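Local coordinates for protein japanin (Rhipicephalus appendiculatus, PDB 4BOE) that binds cholesterol in the pocket of a lipocalin barrel and, as a tick salivary protein, blocks differentiation of host dendritic cells from monocytes, at residues 65-77 against 87-99. Residues are numbered along the deposited sequence; the frame is centred on the assembly and turned at random.
Sequences VKWEPYSPLLRVK and GAKPDYFIRTYDN. With CLR (cholesterol), chain C.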
# COMPACT_ATOMS: atom_id res chain seq x y z
N VAL A 65 -11.45 1.45 3.91
CA VAL A 65 -11.32 0.02 3.61
C VAL A 65 -12.21 -0.82 4.50
O VAL A 65 -12.39 -0.54 5.68
CB VAL A 65 -9.84 -0.49 3.62
CG1 VAL A 65 -9.01 0.25 2.60
CG2 VAL A 65 -9.21 -0.34 4.99
N LYS A 66 -12.69 -1.90 3.93
CA LYS A 66 -13.52 -2.88 4.62
C LYS A 66 -12.96 -4.27 4.33
O LYS A 66 -12.73 -4.60 3.18
CB LYS A 66 -14.98 -2.81 4.11
CG LYS A 66 -15.97 -3.62 4.93
CD LYS A 66 -17.36 -3.65 4.35
CE LYS A 66 -17.46 -4.45 3.07
NZ LYS A 66 -18.87 -4.79 2.72
N TRP A 67 -12.83 -5.11 5.38
CA TRP A 67 -12.46 -6.52 5.21
C TRP A 67 -13.34 -7.41 6.09
O TRP A 67 -13.26 -7.35 7.31
CB TRP A 67 -11.00 -6.76 5.52
CG TRP A 67 -10.59 -8.19 5.35
CD1 TRP A 67 -10.61 -8.93 4.20
CD2 TRP A 67 -10.10 -9.07 6.38
NE1 TRP A 67 -10.13 -10.20 4.44
CE2 TRP A 67 -9.79 -10.30 5.77
CE3 TRP A 67 -10.02 -8.97 7.78
CZ2 TRP A 67 -9.30 -11.38 6.49
CZ3 TRP A 67 -9.58 -10.07 8.50
CH2 TRP A 67 -9.22 -11.25 7.85
N GLU A 68 -14.19 -8.23 5.46
CA GLU A 68 -15.00 -9.24 6.16
C GLU A 68 -14.03 -10.41 6.51
O GLU A 68 -13.22 -10.77 5.66
CB GLU A 68 -16.11 -9.79 5.26
CG GLU A 68 -17.13 -8.77 4.79
CD GLU A 68 -18.33 -8.62 5.72
OE1 GLU A 68 -18.12 -8.54 6.95
OE2 GLU A 68 -19.47 -8.60 5.21
N PRO A 69 -14.12 -11.01 7.71
CA PRO A 69 -13.21 -12.12 8.08
C PRO A 69 -13.15 -13.26 7.08
O PRO A 69 -14.18 -13.69 6.52
CB PRO A 69 -13.71 -12.56 9.45
CG PRO A 69 -14.30 -11.30 10.04
CD PRO A 69 -14.93 -10.58 8.88
N TYR A 70 -11.90 -13.64 6.74
CA TYR A 70 -11.57 -14.67 5.76
C TYR A 70 -11.99 -14.33 4.35
O TYR A 70 -12.02 -15.21 3.50
CB TYR A 70 -12.11 -16.04 6.19
CG TYR A 70 -11.50 -16.48 7.49
CD1 TYR A 70 -10.20 -16.98 7.54
CD2 TYR A 70 -12.23 -16.47 8.67
CE1 TYR A 70 -9.63 -17.40 8.73
CE2 TYR A 70 -11.67 -16.90 9.88
CZ TYR A 70 -10.36 -17.36 9.91
OH TYR A 70 -9.75 -17.79 11.06
N SER A 71 -12.25 -13.04 4.04
CA SER A 71 -12.59 -12.72 2.65
C SER A 71 -11.32 -12.63 1.83
O SER A 71 -10.29 -12.19 2.34
CB SER A 71 -13.36 -11.42 2.55
OG SER A 71 -13.65 -11.15 1.19
N PRO A 72 -11.38 -13.02 0.56
CA PRO A 72 -10.21 -12.87 -0.30
C PRO A 72 -10.18 -11.49 -0.91
O PRO A 72 -9.24 -11.18 -1.60
CB PRO A 72 -10.39 -13.98 -1.36
CG PRO A 72 -11.80 -14.30 -1.37
CD PRO A 72 -12.38 -13.92 -0.03
N LEU A 73 -11.20 -10.65 -0.65
CA LEU A 73 -11.27 -9.30 -1.16
C LEU A 73 -11.13 -8.24 -0.10
O LEU A 73 -11.75 -8.31 0.96
CB LEU A 73 -12.62 -9.08 -1.84
CG LEU A 73 -12.95 -10.02 -2.98
CD1 LEU A 73 -14.23 -9.57 -3.65
CD2 LEU A 73 -11.84 -10.09 -4.00
N LEU A 74 -10.37 -7.21 -0.42
CA LEU A 74 -10.29 -5.98 0.36
C LEU A 74 -11.18 -4.96 -0.40
O LEU A 74 -10.95 -4.71 -1.58
CB LEU A 74 -8.86 -5.45 0.43
CG LEU A 74 -8.62 -4.21 1.25
CD1 LEU A 74 -8.98 -4.45 2.72
CD2 LEU A 74 -7.21 -3.77 1.14
N ARG A 75 -12.16 -4.37 0.28
CA ARG A 75 -13.04 -3.36 -0.34
C ARG A 75 -12.41 -1.97 -0.09
O ARG A 75 -12.02 -1.70 1.02
CB ARG A 75 -14.46 -3.41 0.26
CG ARG A 75 -15.44 -4.28 -0.52
CD ARG A 75 -15.09 -5.76 -0.55
NE ARG A 75 -15.74 -6.43 -1.68
CZ ARG A 75 -16.62 -7.43 -1.62
NH1 ARG A 75 -17.01 -7.92 -0.44
NH2 ARG A 75 -17.13 -7.94 -2.74
N VAL A 76 -12.31 -1.13 -1.12
CA VAL A 76 -11.68 0.19 -1.00
C VAL A 76 -12.65 1.26 -1.50
O VAL A 76 -13.16 1.10 -2.59
CB VAL A 76 -10.31 0.24 -1.75
CG1 VAL A 76 -9.71 1.66 -1.76
CG2 VAL A 76 -9.32 -0.77 -1.17
N LYS A 77 -12.97 2.29 -0.68
CA LYS A 77 -13.78 3.45 -1.10
C LYS A 77 -12.81 4.63 -1.01
O LYS A 77 -12.58 5.20 0.05
CB LYS A 77 -15.02 3.68 -0.22
CG LYS A 77 -16.12 2.67 -0.46
CD LYS A 77 -17.48 3.02 0.18
CE LYS A 77 -17.43 3.48 1.61
NZ LYS A 77 -18.79 3.63 2.21
N GLY A 87 -5.12 5.88 -9.39
CA GLY A 87 -5.70 4.67 -9.96
C GLY A 87 -6.29 3.70 -8.96
O GLY A 87 -6.35 2.52 -9.28
N ALA A 88 -6.71 4.15 -7.77
CA ALA A 88 -7.29 3.22 -6.79
C ALA A 88 -8.58 2.55 -7.33
O ALA A 88 -9.44 3.23 -7.90
CB ALA A 88 -7.58 3.91 -5.48
N LYS A 89 -8.69 1.22 -7.14
CA LYS A 89 -9.82 0.40 -7.57
C LYS A 89 -10.77 0.19 -6.39
O LYS A 89 -10.36 0.38 -5.24
CB LYS A 89 -9.32 -0.96 -8.06
CG LYS A 89 -8.26 -0.90 -9.14
CD LYS A 89 -8.75 -0.24 -10.41
CE LYS A 89 -7.79 -0.39 -11.56
NZ LYS A 89 -7.26 0.94 -12.01
N PRO A 90 -12.03 -0.25 -6.66
CA PRO A 90 -12.95 -0.50 -5.56
C PRO A 90 -12.70 -1.81 -4.80
O PRO A 90 -13.20 -1.96 -3.70
CB PRO A 90 -14.35 -0.45 -6.20
CG PRO A 90 -14.15 -0.51 -7.63
CD PRO A 90 -12.72 -0.29 -7.97
N ASP A 91 -11.91 -2.73 -5.36
CA ASP A 91 -11.60 -4.01 -4.70
C ASP A 91 -10.23 -4.50 -5.09
O ASP A 91 -9.79 -4.28 -6.20
CB ASP A 91 -12.59 -5.13 -5.11
CG ASP A 91 -14.06 -4.83 -4.90
OD1 ASP A 91 -14.54 -5.02 -3.76
OD2 ASP A 91 -14.73 -4.46 -5.88
N TYR A 92 -9.59 -5.22 -4.18
CA TYR A 92 -8.31 -5.85 -4.41
C TYR A 92 -8.36 -7.27 -3.91
O TYR A 92 -9.04 -7.56 -2.94
CB TYR A 92 -7.19 -5.11 -3.66
CG TYR A 92 -6.85 -3.80 -4.30
CD1 TYR A 92 -6.02 -3.74 -5.41
CD2 TYR A 92 -7.43 -2.62 -3.86
CE1 TYR A 92 -5.76 -2.54 -6.05
CE2 TYR A 92 -7.20 -1.41 -4.52
CZ TYR A 92 -6.35 -1.38 -5.60
OH TYR A 92 -6.13 -0.20 -6.24
N PHE A 93 -7.61 -8.14 -4.56
CA PHE A 93 -7.49 -9.53 -4.16
C PHE A 93 -6.37 -9.60 -3.12
O PHE A 93 -5.29 -9.06 -3.36
CB PHE A 93 -7.17 -10.35 -5.40
CG PHE A 93 -6.91 -11.81 -5.16
CD1 PHE A 93 -7.59 -12.50 -4.18
CD2 PHE A 93 -6.05 -12.52 -5.97
CE1 PHE A 93 -7.36 -13.86 -3.98
CE2 PHE A 93 -5.82 -13.87 -5.76
CZ PHE A 93 -6.48 -14.53 -4.77
N ILE A 94 -6.63 -10.23 -1.98
CA ILE A 94 -5.64 -10.42 -0.92
C ILE A 94 -4.93 -11.74 -1.21
O ILE A 94 -5.52 -12.81 -1.08
CB ILE A 94 -6.30 -10.44 0.49
CG1 ILE A 94 -7.01 -9.10 0.76
CG2 ILE A 94 -5.21 -10.72 1.57
CD1 ILE A 94 -8.10 -9.17 1.83
N ARG A 95 -3.65 -11.66 -1.59
CA ARG A 95 -2.89 -12.86 -1.91
C ARG A 95 -2.51 -13.52 -0.63
O ARG A 95 -2.84 -14.68 -0.41
CB ARG A 95 -1.65 -12.55 -2.77
CG ARG A 95 -1.92 -11.79 -4.03
CD ARG A 95 -3.03 -12.39 -4.84
NE ARG A 95 -2.68 -13.68 -5.44
CZ ARG A 95 -2.29 -13.88 -6.69
NH1 ARG A 95 -2.11 -12.86 -7.51
NH2 ARG A 95 -2.04 -15.11 -7.13
N THR A 96 -1.85 -12.78 0.22
CA THR A 96 -1.49 -13.25 1.54
C THR A 96 -1.17 -12.08 2.46
O THR A 96 -1.05 -10.93 2.04
CB THR A 96 -0.36 -14.31 1.47
OG1 THR A 96 -0.22 -14.85 2.78
CG2 THR A 96 0.96 -13.74 1.01
N TYR A 97 -1.09 -12.39 3.73
CA TYR A 97 -0.79 -11.39 4.74
C TYR A 97 -0.29 -12.07 6.00
O TYR A 97 -0.45 -13.26 6.17
CB TYR A 97 -2.03 -10.49 5.03
CG TYR A 97 -3.15 -11.13 5.83
CD1 TYR A 97 -3.12 -11.13 7.22
CD2 TYR A 97 -4.21 -11.77 5.21
CE1 TYR A 97 -4.13 -11.73 7.96
CE2 TYR A 97 -5.24 -12.35 5.94
CZ TYR A 97 -5.17 -12.36 7.32
OH TYR A 97 -6.16 -12.91 8.11
N ASP A 98 0.27 -11.28 6.87
CA ASP A 98 0.70 -11.63 8.21
C ASP A 98 0.52 -10.34 9.05
O ASP A 98 -0.05 -9.36 8.56
CB ASP A 98 2.15 -12.12 8.19
CG ASP A 98 2.56 -13.03 9.35
OD1 ASP A 98 1.96 -12.91 10.45
OD2 ASP A 98 3.50 -13.82 9.18
N ASN A 99 1.01 -10.32 10.29
CA ASN A 99 0.91 -9.15 11.16
C ASN A 99 1.57 -7.91 10.58
O ASN A 99 1.10 -6.81 10.83
CB ASN A 99 1.56 -9.45 12.53
CG ASN A 99 0.83 -10.52 13.30
OD1 ASN A 99 -0.39 -10.45 13.45
ND2 ASN A 99 1.55 -11.52 13.79
C1 CLR C . 1.86 4.83 -5.96
C2 CLR C . 2.99 5.25 -6.89
C3 CLR C . 3.87 4.08 -7.27
C4 CLR C . 3.04 2.98 -7.89
C5 CLR C . 1.84 2.59 -7.05
C6 CLR C . 1.60 1.32 -6.78
C7 CLR C . 0.45 0.81 -5.96
C8 CLR C . -0.64 1.86 -5.77
C9 CLR C . 0.00 3.22 -5.42
C10 CLR C . 0.96 3.74 -6.55
C11 CLR C . -1.05 4.26 -5.00
C12 CLR C . -2.01 3.75 -3.93
C13 CLR C . -2.71 2.44 -4.32
C14 CLR C . -1.59 1.43 -4.66
C15 CLR C . -2.34 0.10 -4.77
C16 CLR C . -3.36 0.18 -3.64
C17 CLR C . -3.40 1.66 -3.18
C18 CLR C . -3.68 2.68 -5.50
C19 CLR C . 0.19 4.32 -7.75
C20 CLR C . -4.80 2.09 -2.70
C21 CLR C . -4.85 3.55 -2.22
C22 CLR C . -5.33 1.14 -1.61
C23 CLR C . -4.35 0.81 -0.45
C24 CLR C . -4.98 -0.11 0.56
C25 CLR C . -4.14 -0.73 1.65
C26 CLR C . -2.65 -0.51 1.72
C27 CLR C . -4.78 -0.85 3.01
O1 CLR C . 4.83 4.51 -8.24
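With chi1 of Trp67 at -179° and that of Ile94 at -61°, the indole is swung out opposite its own backbone N and the isoleucine CG1 branch opposite its carbonyl carbon. The two side chains cross at about a right angle, and Ile94 CD1 lies 3.5 Å from Trp67 CD1. The same methyl also packs on Leu74 CB. Farther along the indole, Tyr97 approaches from the opposite direction and sets its OH 3.5 Å from Trp67 CH2, the two ring planes standing steeply to one another. Trp67 NE1 donates to Ser71 O at 2.9 Å, close to the ring plane, which fixes the indole's rotation over the type II turn from Glu68 to Ser71; Met4 touches both Trp67 and Ile94 from the N-terminal loop. Beyond the turn, strands 73-77 and 91-98 pair antiparallel, neighbours in the lipocalin barrel. Leu74 and Tyr92 form a hydrogen-bonded pair, flanked by the bonds Ile94 N to Pro72 O and Val76 N to Pro90 O. On the face bearing Leu73, Arg75 and Asp91, a bend at chi2 brings Arg75 NE to Asp91 OD1 at 2.8 Å, a salt bridge lying in the guanidinium plane while the carboxylate is turned 61° from it; the arginine is poorly ordered. On the other face, Val76 CG2 meets the Tyr92 ring at its edge, 3.8 Å from CD2. The Tyr92 hydroxyl accepts from Lys89 N at 3.1 Å and rests 3.8 Å from C16 of cholesterol, whose C18 methyl lies beside Ala88. The outer face is thus mixed, its salt bridge set beside apolar Leu73 and Phe93; the inner face carries Leu74, Val76 and Tyr92, whose hydroxyl, held by a backbone N-H, meets the sterol through van der Waals contact.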